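Local structure of hypothetical protein AF1531 (Archaeoglobus fulgidus, 2I5H) at residues A[45-50]-A[56-61]; A[108-113]-A[175-180]. The protein is of unknown function, though its family belongs to the helix-hairpin-helix clan, so a role in nucleic-acid binding is conceivable. All coordinates share one frame; numbering follows the deposited sequence.

In the fold
The two contacts lie in series along the chain, with centres about 19 Å apart, and helix 96-111 bridges them. Contact 1 is a beta hairpin inside a five-stranded antiparallel sheet; contact 2 packs that helix against helix 173-186, close to the middle of the molecule. Neighbouring isoleucines serve the two sides: Ile110 belongs to contact 2, while Ile109 turns to the hairpin, its CD1 4.0 Å from Val48 CG1 and its CG2 3.5 Å from Glu50 O. Helix 96-111 thus touches the hairpin with one residue and helix 173-186 with the next. The relation between the two contacts is one of packing, and no active site has been assigned to this protein.

Contact 1. Residues A[45-50]-A[56-61]; sequences AQVVGE and LEVSIR
Val47 and Leu56 meet on one face of an antiparallel beta hairpin, their side chains crossing at a slant; the hairpin is made of strands 44-49 and 55-60 of a five-stranded antiparallel sheet. Val47 CG2 comes to 3.9 Å from Leu56 CB and also reaches Val58 CG1; with chi1 at -55°, this methyl sits between the backbone N and the carbonyl carbon and is directed across to the partner strand. At the far end, the tip of Ile60 comes in beside this face, its CD1 3.8 Å from Ala45 CB, which also touches Val58 CG2. The backbones are stitched by two hydrogen-bonded pairs, Ala45 with Val58 and Val47 with Leu56. Their four bonds are nearly straight, as in Val47 N to Leu56 O at 2.8 Å, and the short strand axes make 131°, a marked twist. Between them comes the non-hydrogen-bonded pair Gln46 and Glu57, whose side chains leave from the other face.

There the contact turns polar although both residues are buried. Glu57 holds its CG anti to the backbone N (chi1 -178°), and the extended chain brings OE1 to the amide of Gln46. The same OE1 takes a bond from His31 NE2, and OE2 forms a salt bridge with Arg87. Gln46 is gripped further by Thr95 N at OE1 and by Asp93 O at NE2. Putting a leucine in place of Gln46 would probably leave Glu57 OE1 short of one donor and the Thr95 and Asp93 backbone groups without their mates. The amide and carboxylate are nearly coplanar, and Gln46 NE2 donates in its own amide plane to Glu57 OE1 at 3.1 Å.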
ATOM      1  N   ALA A  45      10.252 -13.611  -1.718  1.00 12.57           N
ATOM      2  CA  ALA A  45       9.463 -12.550  -2.323  1.00 14.62           C
ATOM      3  C   ALA A  45       9.231 -11.456  -1.284  1.00 14.71           C
ATOM      4  O   ALA A  45       9.126 -11.732  -0.086  1.00 11.90           O
ATOM      5  CB  ALA A  45       8.124 -13.082  -2.824  1.00 12.01           C
ATOM      6  N   GLN A  46       9.191 -10.207  -1.731  1.00 12.71           N
ATOM      7  CA  GLN A  46       8.870  -9.133  -0.813  1.00 11.75           C
ATOM      8  C   GLN A  46       7.447  -8.772  -1.202  1.00 12.81           C
ATOM      9  O   GLN A  46       7.141  -8.592  -2.385  1.00 14.37           O
ATOM     10  CB  GLN A  46       9.830  -7.954  -0.972  1.00 12.15           C
ATOM     11  CG  GLN A  46      11.255  -8.314  -0.594  1.00 12.98           C
ATOM     12  CD  GLN A  46      12.155  -7.104  -0.476  1.00 14.38           C
ATOM     13  OE1 GLN A  46      11.994  -6.126  -1.207  1.00 15.37           O
ATOM     14  NE2 GLN A  46      13.119  -7.168   0.437  1.00 16.28           N
ATOM     15  N   VAL A  47       6.567  -8.702  -0.212  1.00 13.98           N
ATOM     16  CA  VAL A  47       5.170  -8.416  -0.478  1.00 13.98           C
ATOM     17  C   VAL A  47       4.618  -7.298   0.391  1.00 16.02           C
ATOM     18  O   VAL A  47       5.217  -6.919   1.398  1.00 14.93           O
ATOM     19  CB  VAL A  47       4.311  -9.688  -0.267  1.00 14.38           C
ATOM     20  CG1 VAL A  47       4.847 -10.822  -1.123  1.00 16.70           C
ATOM     21  CG2 VAL A  47       4.316 -10.098   1.216  1.00 13.30           C
ATOM     22  N   VAL A  48       3.475  -6.761  -0.020  1.00 14.88           N
ATOM     23  CA  VAL A  48       2.819  -5.709   0.739  1.00 14.67           C
ATOM     24  C   VAL A  48       1.397  -6.178   1.047  1.00 16.47           C
ATOM     25  O   VAL A  48       0.666  -6.592   0.144  1.00 14.70           O
ATOM     26  CB  VAL A  48       2.816  -4.350  -0.039  1.00 15.46           C
ATOM     27  CG1 VAL A  48       2.126  -4.491  -1.401  1.00 17.15           C
ATOM     28  CG2 VAL A  48       2.131  -3.281   0.795  1.00 16.05           C
ATOM     29  N   GLY A  49       1.034  -6.158   2.329  1.00 15.66           N
ATOM     30  CA  GLY A  49      -0.296  -6.584   2.752  1.00 18.54           C
ATOM     31  C   GLY A  49      -1.407  -5.711   2.193  1.00 19.37           C
ATOM     32  O   GLY A  49      -1.281  -4.488   2.160  1.00 18.75           O
ATOM     33  N   GLU A  50      -2.510  -6.326   1.766  1.00 21.19           N
ATOM     34  CA  GLU A  50      -3.607  -5.555   1.181  1.00 23.54           C
ATOM     35  C   GLU A  50      -4.499  -4.809   2.170  1.00 24.18           C
ATOM     36  O   GLU A  50      -5.249  -3.923   1.773  1.00 26.35           O
ATOM     37  CB  GLU A  50      -4.488  -6.442   0.286  1.00 26.21           C
ATOM     38  CG  GLU A  50      -5.137  -7.627   0.978  1.00 29.41           C
ATOM     39  CD  GLU A  50      -6.277  -8.239   0.158  1.00 30.92           C
ATOM     40  OE1 GLU A  50      -6.214  -8.205  -1.088  1.00 29.91           O
ATOM     41  OE2 GLU A  50      -7.230  -8.768   0.764  1.00 30.56           O
ATOM     42  N   LEU A  56       6.404  -7.336   4.031  1.00 13.72           N
ATOM     43  CA  LEU A  56       6.899  -8.621   4.503  1.00 13.06           C
ATOM     44  C   LEU A  56       7.824  -9.309   3.516  1.00 11.77           C
ATOM     45  O   LEU A  56       7.715  -9.130   2.302  1.00 13.45           O
ATOM     46  CB  LEU A  56       5.712  -9.571   4.770  1.00 14.09           C
ATOM     47  CG  LEU A  56       4.638  -9.159   5.784  1.00 14.06           C
ATOM     48  CD1 LEU A  56       3.415 -10.071   5.674  1.00 14.32           C
ATOM     49  CD2 LEU A  56       5.219  -9.223   7.176  1.00 12.55           C
ATOM     50  N   GLU A  57       8.745 -10.099   4.054  1.00 12.26           N
ATOM     51  CA  GLU A  57       9.625 -10.892   3.221  1.00 12.16           C
ATOM     52  C   GLU A  57       9.163 -12.315   3.537  1.00 13.37           C
ATOM     53  O   GLU A  57       9.019 -12.679   4.708  1.00 12.47           O
ATOM     54  CB  GLU A  57      11.084 -10.694   3.617  1.00 14.59           C
ATOM     55  CG  GLU A  57      12.049 -11.462   2.744  1.00 19.52           C
ATOM     56  CD  GLU A  57      13.431 -10.830   2.713  1.00 22.37           C
ATOM     57  OE1 GLU A  57      13.580  -9.718   2.153  1.00 23.58           O
ATOM     58  OE2 GLU A  57      14.363 -11.445   3.253  1.00 19.94           O
ATOM     59  N   VAL A  58       8.893 -13.095   2.498  1.00 10.36           N
ATOM     60  CA  VAL A  58       8.420 -14.467   2.669  1.00 12.38           C
ATOM     61  C   VAL A  58       9.175 -15.422   1.763  1.00 11.16           C
ATOM     62  O   VAL A  58       9.681 -15.024   0.719  1.00 11.72           O
ATOM     63  CB  VAL A  58       6.924 -14.581   2.293  1.00 11.38           C
ATOM     64  CG1 VAL A  58       6.113 -13.547   3.048  1.00 11.88           C
ATOM     65  CG2 VAL A  58       6.754 -14.372   0.790  1.00 14.01           C
ATOM     66  N   SER A  59       9.250 -16.691   2.157  1.00 12.20           N
ATOM     67  CA  SER A  59       9.881 -17.676   1.296  1.00 12.86           C
ATOM     68  C   SER A  59       8.761 -18.192   0.381  1.00 12.96           C
ATOM     69  O   SER A  59       7.577 -18.133   0.732  1.00 11.51           O
ATOM     70  CB  SER A  59      10.494 -18.819   2.110  1.00 14.38           C
ATOM     71  OG  SER A  59       9.592 -19.297   3.089  1.00 15.01           O
ATOM     72  N   ILE A  60       9.139 -18.675  -0.793  1.00 11.68           N
ATOM     73  CA  ILE A  60       8.169 -19.170  -1.766  1.00 12.39           C
ATOM     74  C   ILE A  60       8.362 -20.674  -1.956  1.00 12.89           C
ATOM     75  O   ILE A  60       9.483 -21.166  -1.927  1.00 14.96           O
ATOM     76  CB  ILE A  60       8.349 -18.426  -3.124  1.00 11.79           C
ATOM     77  CG1 ILE A  60       8.068 -16.926  -2.939  1.00 10.97           C
ATOM     78  CG2 ILE A  60       7.426 -19.011  -4.188  1.00 10.06           C
ATOM     79  CD1 ILE A  60       6.668 -16.595  -2.450  1.00 10.52           C
ATOM     80  N   ARG A  61       7.260 -21.402  -2.125  1.00 12.67           N
ATOM     81  CA  ARG A  61       7.314 -22.847  -2.312  1.00 14.73           C
ATOM     82  C   ARG A  61       7.975 -23.256  -3.624  1.00 16.74           C
ATOM     83  O   ARG A  61       7.997 -22.497  -4.591  1.00 16.35           O
ATOM     84  CB  ARG A  61       5.900 -23.427  -2.258  1.00 15.67           C
ATOM     85  CG  ARG A  61       5.203 -23.213  -0.923  1.00 17.20           C
ATOM     86  CD  ARG A  61       3.769 -23.728  -0.978  1.00 21.10           C
ATOM     87  NE  ARG A  61       3.757 -25.172  -1.161  1.00 25.95           N
ATOM     88  CZ  ARG A  61       3.973 -26.054  -0.188  1.00 26.39           C
ATOM     89  NH1 ARG A  61       4.207 -25.645   1.053  1.00 26.15           N
ATOM     90  NH2 ARG A  61       3.979 -27.348  -0.466  1.00 29.14           N
TER

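Contact 2. Residues A[108-113]-A[175-180]; sequences HIIKQD and KLIVSR
Ile110, late in helix 96-111, faces Val178 of helix 173-186 with their CA atoms 8.2 Å apart, and no hydrogen bond spans the gap between the two segments. What fills it is branched aliphatic side chain. Ile110 points toward the other helix and uses both branches. Its CG1 occupies the place between backbone N and carbonyl carbon (chi1 61°), and the extended second torsion carries CD1 outward until it meets Val178 CG2 at 3.8 Å. The two side chains cross at about a right angle and meet methyl to methyl. The second branch, Ile110 CG2, rests 4.0 Å from Ile177 CG2, while CD1 also approaches Ile177 CB. Ile177 thus offers its beta-branch to Ile110, and its longer arm bends away from this contact.

The surroundings are largely apolar. Tyr117 of helix 114-121 touches both Ile110 and Ile177, and Phe120 and Phe121 add to the cover over Ile177. Val178 also packs on Pro103 and Ile106 of helix 96-111, which continues the interface one or two turns back along that helix.

Asp113 N bonds to Ile110 O at 3.1 Å, three residues back, and Asp113 takes the N-cap position of helix 114-121 without a capping bond from its side chain. In 175-180 the backbone keeps regular helical bonds, such as Ser179 N to Lys175 O at 2.9 Å. This is plain apolar helix-helix packing, built from beta-branched residues, within the helical part of a protein whose family is placed in the helix-hairpin-helix clan.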
ATOM      1  N   HIS A 108      -2.923  -0.344  -7.108  1.00 24.87           N
ATOM      2  CA  HIS A 108      -3.717  -1.481  -7.553  1.00 26.14           C
ATOM      3  C   HIS A 108      -4.627  -1.937  -6.419  1.00 26.97           C
ATOM      4  O   HIS A 108      -5.818  -2.175  -6.617  1.00 26.50           O
ATOM      5  CB  HIS A 108      -2.789  -2.631  -7.960  1.00 27.99           C
ATOM      6  CG  HIS A 108      -3.509  -3.841  -8.468  1.00 30.61           C
ATOM      7  ND1 HIS A 108      -4.114  -3.884  -9.706  1.00 31.04           N
ATOM      8  CD2 HIS A 108      -3.716  -5.056  -7.907  1.00 32.08           C
ATOM      9  CE1 HIS A 108      -4.661  -5.073  -9.886  1.00 32.54           C
ATOM     10  NE2 HIS A 108      -4.433  -5.803  -8.809  1.00 32.64           N
ATOM     11  N   ILE A 109      -4.049  -2.059  -5.229  1.00 24.78           N
ATOM     12  CA  ILE A 109      -4.786  -2.491  -4.049  1.00 24.86           C
ATOM     13  C   ILE A 109      -5.966  -1.579  -3.708  1.00 25.80           C
ATOM     14  O   ILE A 109      -7.080  -2.053  -3.493  1.00 27.14           O
ATOM     15  CB  ILE A 109      -3.849  -2.576  -2.824  1.00 23.46           C
ATOM     16  CG1 ILE A 109      -2.794  -3.664  -3.060  1.00 23.86           C
ATOM     17  CG2 ILE A 109      -4.649  -2.881  -1.563  1.00 22.17           C
ATOM     18  CD1 ILE A 109      -1.716  -3.714  -1.994  1.00 23.09           C
ATOM     19  N   ILE A 110      -5.734  -0.273  -3.660  1.00 27.10           N
ATOM     20  CA  ILE A 110      -6.818   0.640  -3.318  1.00 30.15           C
ATOM     21  C   ILE A 110      -7.927   0.647  -4.369  1.00 31.43           C
ATOM     22  O   ILE A 110      -9.094   0.858  -4.040  1.00 31.78           O
ATOM     23  CB  ILE A 110      -6.303   2.076  -3.098  1.00 30.94           C
ATOM     24  CG1 ILE A 110      -5.643   2.604  -4.370  1.00 32.18           C
ATOM     25  CG2 ILE A 110      -5.321   2.093  -1.931  1.00 30.08           C
ATOM     26  CD1 ILE A 110      -5.194   4.048  -4.265  1.00 35.20           C
ATOM     27  N   LYS A 111      -7.565   0.406  -5.625  1.00 32.02           N
ATOM     28  CA  LYS A 111      -8.552   0.372  -6.702  1.00 35.54           C
ATOM     29  C   LYS A 111      -9.448  -0.863  -6.606  1.00 37.31           C
ATOM     30  O   LYS A 111     -10.543  -0.889  -7.172  1.00 39.03           O
ATOM     31  CB  LYS A 111      -7.860   0.389  -8.068  1.00 35.43           C
ATOM     32  CG  LYS A 111      -7.233   1.723  -8.441  1.00 37.30           C
ATOM     33  CD  LYS A 111      -6.624   1.668  -9.835  1.00 38.32           C
ATOM     34  CE  LYS A 111      -6.091   3.022 -10.271  1.00 41.04           C
ATOM     35  NZ  LYS A 111      -5.520   2.969 -11.647  1.00 43.34           N
ATOM     36  N   GLN A 112      -8.984  -1.885  -5.892  1.00 38.48           N
ATOM     37  CA  GLN A 112      -9.756  -3.114  -5.735  1.00 40.61           C
ATOM     38  C   GLN A 112     -10.696  -2.999  -4.543  1.00 42.02           C
ATOM     39  O   GLN A 112     -11.490  -3.900  -4.270  1.00 42.24           O
ATOM     40  CB  GLN A 112      -8.822  -4.312  -5.533  1.00 41.05           C
ATOM     41  CG  GLN A 112      -7.656  -4.358  -6.509  1.00 41.53           C
ATOM     42  CD  GLN A 112      -8.094  -4.312  -7.959  1.00 42.84           C
ATOM     43  OE1 GLN A 112      -7.291  -4.031  -8.849  1.00 44.47           O
ATOM     44  NE2 GLN A 112      -9.368  -4.597  -8.209  1.00 41.70           N
ATOM     45  N   ASP A 113     -10.601  -1.876  -3.840  1.00 43.28           N
ATOM     46  CA  ASP A 113     -11.429  -1.622  -2.671  1.00 45.08           C
ATOM     47  C   ASP A 113     -11.702  -0.121  -2.606  1.00 45.67           C
ATOM     48  O   ASP A 113     -11.564   0.515  -1.560  1.00 45.90           O
ATOM     49  CB  ASP A 113     -10.697  -2.109  -1.419  1.00 46.49           C
ATOM     50  CG  ASP A 113     -11.511  -1.934  -0.158  1.00 48.38           C
ATOM     51  OD1 ASP A 113     -12.731  -2.207  -0.187  1.00 48.55           O
ATOM     52  OD2 ASP A 113     -10.920  -1.539   0.869  1.00 49.68           O
ATOM     53  N   LYS A 175      -3.772   8.802  -6.219  1.00 34.39           N
ATOM     54  CA  LYS A 175      -2.397   9.248  -6.027  1.00 35.35           C
ATOM     55  C   LYS A 175      -2.221   9.870  -4.648  1.00 34.30           C
ATOM     56  O   LYS A 175      -1.188   9.692  -4.002  1.00 33.45           O
ATOM     57  CB  LYS A 175      -2.010  10.262  -7.104  1.00 37.05           C
ATOM     58  CG  LYS A 175      -0.577  10.748  -6.983  1.00 41.22           C
ATOM     59  CD  LYS A 175      -0.123  11.492  -8.226  1.00 43.39           C
ATOM     60  CE  LYS A 175       1.349  11.854  -8.122  1.00 45.77           C
ATOM     61  NZ  LYS A 175       2.183  10.639  -7.891  1.00 46.36           N
ATOM     62  N   LEU A 176      -3.234  10.608  -4.205  1.00 32.72           N
ATOM     63  CA  LEU A 176      -3.186  11.239  -2.895  1.00 31.83           C
ATOM     64  C   LEU A 176      -3.122  10.156  -1.830  1.00 29.49           C
ATOM     65  O   LEU A 176      -2.342  10.247  -0.884  1.00 27.38           O
ATOM     66  CB  LEU A 176      -4.430  12.101  -2.671  1.00 32.06           C
ATOM     67  CG  LEU A 176      -4.629  13.312  -3.582  1.00 32.59           C
ATOM     68  CD1 LEU A 176      -5.985  13.937  -3.281  1.00 33.77           C
ATOM     69  CD2 LEU A 176      -3.507  14.321  -3.370  1.00 32.33           C
ATOM     70  N   ILE A 177      -3.951   9.129  -1.991  1.00 27.75           N
ATOM     71  CA  ILE A 177      -3.983   8.026  -1.040  1.00 28.17           C
ATOM     72  C   ILE A 177      -2.654   7.268  -1.043  1.00 27.05           C
ATOM     73  O   ILE A 177      -2.092   6.992   0.014  1.00 25.62           O
ATOM     74  CB  ILE A 177      -5.124   7.038  -1.364  1.00 28.32           C
ATOM     75  CG1 ILE A 177      -6.476   7.737  -1.219  1.00 30.00           C
ATOM     76  CG2 ILE A 177      -5.051   5.836  -0.434  1.00 29.08           C
ATOM     77  CD1 ILE A 177      -6.761   8.249   0.181  1.00 30.28           C
ATOM     78  N   VAL A 178      -2.158   6.937  -2.231  1.00 26.69           N
ATOM     79  CA  VAL A 178      -0.891   6.216  -2.346  1.00 25.62           C
ATOM     80  C   VAL A 178       0.228   6.997  -1.668  1.00 25.33           C
ATOM     81  O   VAL A 178       1.058   6.418  -0.964  1.00 24.72           O
ATOM     82  CB  VAL A 178      -0.513   5.968  -3.827  1.00 24.60           C
ATOM     83  CG1 VAL A 178       0.877   5.360  -3.915  1.00 24.70           C
ATOM     84  CG2 VAL A 178      -1.533   5.041  -4.469  1.00 24.94           C
ATOM     85  N   SER A 179       0.245   8.311  -1.881  1.00 25.25           N
ATOM     86  CA  SER A 179       1.259   9.171  -1.280  1.00 25.45           C
ATOM     87  C   SER A 179       1.219   9.104   0.238  1.00 23.98           C
ATOM     88  O   SER A 179       2.263   9.065   0.886  1.00 24.19           O
ATOM     89  CB  SER A 179       1.065  10.628  -1.720  1.00 27.08           C
ATOM     90  OG  SER A 179       1.453  10.815  -3.066  1.00 29.81           O
ATOM     91  N   ARG A 180       0.015   9.100   0.806  1.00 23.48           N
ATOM     92  CA  ARG A 180      -0.123   9.035   2.257  1.00 23.42           C
ATOM     93  C   ARG A 180       0.330   7.680   2.786  1.00 23.85           C
ATOM     94  O   ARG A 180       1.067   7.607   3.767  1.00 24.00           O
ATOM     95  CB  ARG A 180      -1.572   9.302   2.682  1.00 23.36           C
ATOM     96  CG  ARG A 180      -1.796   9.225   4.194  1.00 24.66           C
ATOM     97  CD  ARG A 180      -0.927  10.230   4.947  1.00 23.82           C
ATOM     98  NE  ARG A 180      -0.954  10.006   6.391  1.00 25.77           N
ATOM     99  CZ  ARG A 180      -0.319  10.765   7.279  1.00 24.34           C
ATOM    100  NH1 ARG A 180       0.396  11.806   6.879  1.00 26.92           N
ATOM    101  NH2 ARG A 180      -0.386  10.474   8.571  1.00 26.83           N
TER